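Local coordinates for uncharacterized protein (Bacteroides fragilis, PDB 3EUR), which is of unknown function but adopts a thioredoxin-like fold and may take part in thiol-disulfide redox chemistry, at residues L36-P41 with N107-R112. Sequence-based numbering, arbitrary orientation. Where two conformers were deposited one is given.
Sequences LFINNP and NLYDLR
Between Y109 and L111, which both touch I38 across the contact, OD1 of D110 is gripped twice by R112. The backbone N of R112 lies 3.1 Å from D110 OD1, closing an Asx turn, while R112 NE meets D110 OD1 at 2.9 Å from the other face of the carboxylate. A salt bridge of 2.8 Å joins R112 NH2 to D110 OD2, giving a side-on grip with D110 CG at the edge of the guanidinium group and in its plane. Aspartate suits this place because its short chain reaches the amide two residues on; turn and salt bridge both lie within the loop, and neither D110 nor R112 contacts the segment 36-41.

The loop meets strand 33-38 through apolar side chains, with no hydrogen bond between the segments. L36 and Y109 approach from opposite directions: CG of L36 stands anti to the backbone N (chi1 177°), and its CD2 comes to 3.7 Å from Y109 CE1. The side chains of I38 and Y109 cross at a slant, CD1 of I38 lying 3.9 Å from Y109 CD1. Its other branch, CG2, meets CD2 of L111 at 3.8 Å, the two side chains crossing at about a right angle. A branched isoleucine can thus serve two neighbours at once. Tyrosine combines an apolar ring for these methyls with a hydroxyl that hydrogen-bonds to the backbone O of L12; the ring also packs edge-to-face with Y118.

Alternation along the strand sends F37 to helix 44-55, whereas L36 and I38 line the side covered by this loop, which joins helix 102-105 to strand 116-120 in the thioredoxin-like fold. The direct contact between the segments probably rests on burial of apolar surface, with the buried Y109 hydroxyl satisfied by L12 and the D110-R112 bonds kept within the more exposed turn.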
loop_
_atom_site.group_PDB
_atom_site.type_symbol
_atom_site.label_atom_id
_atom_site.label_comp_id
_atom_site.label_asym_id
_atom_site.label_seq_id
_atom_site.Cartn_x
_atom_site.Cartn_y
_atom_site.Cartn_z
ATOM N N LEU A 36 -1.347 3.133 -0.995
ATOM C CA LEU A 36 -0.343 2.434 -0.256
ATOM C C LEU A 36 -1.024 1.527 0.776
ATOM O O LEU A 36 -1.797 1.999 1.592
ATOM C CB LEU A 36 0.578 3.454 0.452
ATOM C CG LEU A 36 1.670 2.885 1.356
ATOM C CD1 LEU A 36 2.668 2.078 0.537
ATOM C CD2 LEU A 36 2.387 3.992 2.076
ATOM N N PHE A 37 -0.753 0.241 0.656
ATOM C CA PHE A 37 -1.402 -0.799 1.417
ATOM C C PHE A 37 -0.365 -1.527 2.260
ATOM O O PHE A 37 0.340 -2.383 1.756
ATOM C CB PHE A 37 -2.158 -1.694 0.432
ATOM C CG PHE A 37 -2.742 -2.974 0.996
ATOM C CD1 PHE A 37 -3.115 -3.140 2.332
ATOM C CD2 PHE A 37 -3.008 -4.026 0.128
ATOM C CE1 PHE A 37 -3.652 -4.330 2.765
ATOM C CE2 PHE A 37 -3.546 -5.211 0.572
ATOM C CZ PHE A 37 -3.886 -5.357 1.889
ATOM N N ILE A 38 -0.259 -1.165 3.538
ATOM C CA ILE A 38 0.719 -1.777 4.456
ATOM C C ILE A 38 0.081 -3.001 5.038
ATOM O O ILE A 38 -0.987 -2.913 5.621
ATOM C CB ILE A 38 1.169 -0.804 5.542
ATOM C CG1 ILE A 38 1.562 0.555 4.967
ATOM C CG2 ILE A 38 2.272 -1.440 6.357
ATOM C CD1 ILE A 38 1.903 1.636 6.004
ATOM N N ASN A 39 0.691 -4.166 4.866
ATOM C CA ASN A 39 -0.011 -5.440 5.141
ATOM C C ASN A 39 0.960 -6.397 5.796
ATOM O O ASN A 39 2.180 -6.284 5.633
ATOM C CB ASN A 39 -0.527 -6.007 3.833
ATOM C CG ASN A 39 0.562 -6.360 2.893
ATOM O OD1 ASN A 39 0.977 -5.561 2.020
ATOM N ND2 ASN A 39 1.105 -7.495 3.074
ATOM N N ASN A 40 0.418 -7.341 6.536
ATOM C CA ASN A 40 1.205 -8.497 6.955
ATOM C C ASN A 40 0.220 -9.545 6.682
ATOM O O ASN A 40 -0.786 -9.642 7.389
ATOM C CB ASN A 40 1.627 -8.469 8.450
ATOM C CG ASN A 40 2.438 -9.673 8.803
ATOM O OD1 ASN A 40 2.165 -10.766 8.303
ATOM N ND2 ASN A 40 3.461 -9.493 9.640
ATOM N N PRO A 41 0.429 -10.265 5.603
ATOM C CA PRO A 41 -0.648 -11.129 5.163
ATOM C C PRO A 41 -0.760 -12.399 6.000
ATOM O O PRO A 41 -1.639 -13.225 5.730
ATOM C CB PRO A 41 -0.283 -11.469 3.718
ATOM C CG PRO A 41 0.972 -10.742 3.385
ATOM C CD PRO A 41 1.558 -10.215 4.646
ATOM N N ASN A 107 10.994 3.883 12.149
ATOM C CA ASN A 107 9.654 4.366 12.586
ATOM C C ASN A 107 9.028 5.270 11.558
ATOM O O ASN A 107 8.549 6.342 11.877
ATOM C CB ASN A 107 9.777 5.161 13.891
ATOM C CG ASN A 107 10.054 4.280 15.035
ATOM O OD1 ASN A 107 9.188 3.484 15.452
ATOM N ND2 ASN A 107 11.266 4.366 15.546
ATOM N N LEU A 108 9.093 4.865 10.299
ATOM C CA LEU A 108 8.635 5.749 9.227
ATOM C C LEU A 108 7.116 5.839 9.098
ATOM O O LEU A 108 6.606 6.881 8.676
ATOM C CB LEU A 108 9.195 5.293 7.890
ATOM C CG LEU A 108 10.714 5.290 7.716
ATOM C CD1 LEU A 108 11.069 4.901 6.299
ATOM C CD2 LEU A 108 11.259 6.677 8.121
ATOM N N TYR A 109 6.425 4.758 9.450
ATOM C CA TYR A 109 4.979 4.650 9.424
ATOM C C TYR A 109 4.551 3.946 10.708
ATOM O O TYR A 109 5.223 3.063 11.202
ATOM C CB TYR A 109 4.444 3.819 8.223
ATOM C CG TYR A 109 4.583 4.518 6.879
ATOM C CD1 TYR A 109 3.521 5.149 6.278
ATOM C CD2 TYR A 109 5.793 4.556 6.232
ATOM C CE1 TYR A 109 3.666 5.801 5.080
ATOM C CE2 TYR A 109 5.959 5.224 5.049
ATOM C CZ TYR A 109 4.891 5.852 4.458
ATOM O OH TYR A 109 5.008 6.509 3.262
ATOM N N ASP A 110 3.401 4.320 11.226
ATOM C CA ASP A 110 2.783 3.657 12.377
ATOM C C ASP A 110 2.259 2.312 11.908
ATOM O O ASP A 110 1.394 2.270 11.038
ATOM C CB ASP A 110 1.646 4.522 12.889
ATOM C CG ASP A 110 0.940 3.979 14.103
ATOM O OD1 ASP A 110 1.281 2.905 14.626
ATOM O OD2 ASP A 110 -0.008 4.659 14.547
ATOM N N LEU A 111 2.769 1.220 12.478
ATOM C CA LEU A 111 2.433 -0.121 12.097
ATOM C C LEU A 111 1.494 -0.811 13.084
ATOM O O LEU A 111 1.198 -1.984 12.935
ATOM C CB LEU A 111 3.711 -0.946 11.912
ATOM C CG LEU A 111 4.691 -0.431 10.874
ATOM C CD1 LEU A 111 5.876 -1.347 10.796
ATOM C CD2 LEU A 111 4.026 -0.267 9.511
ATOM N N ARG A 112 1.032 -0.106 14.118
ATOM C CA ARG A 112 0.315 -0.782 15.194
ATOM C C ARG A 112 -0.950 -1.437 14.713
ATOM O O ARG A 112 -1.342 -2.457 15.264
ATOM C CB ARG A 112 0.010 0.172 16.316
ATOM C CG ARG A 112 1.267 0.532 17.065
ATOM C CD ARG A 112 1.001 1.599 18.121
ATOM N NE ARG A 112 0.641 2.842 17.459
ATOM C CZ ARG A 112 0.184 3.936 18.045
ATOM N NH1 ARG A 112 -0.008 3.940 19.349
ATOM N NH2 ARG A 112 -0.101 4.990 17.309
#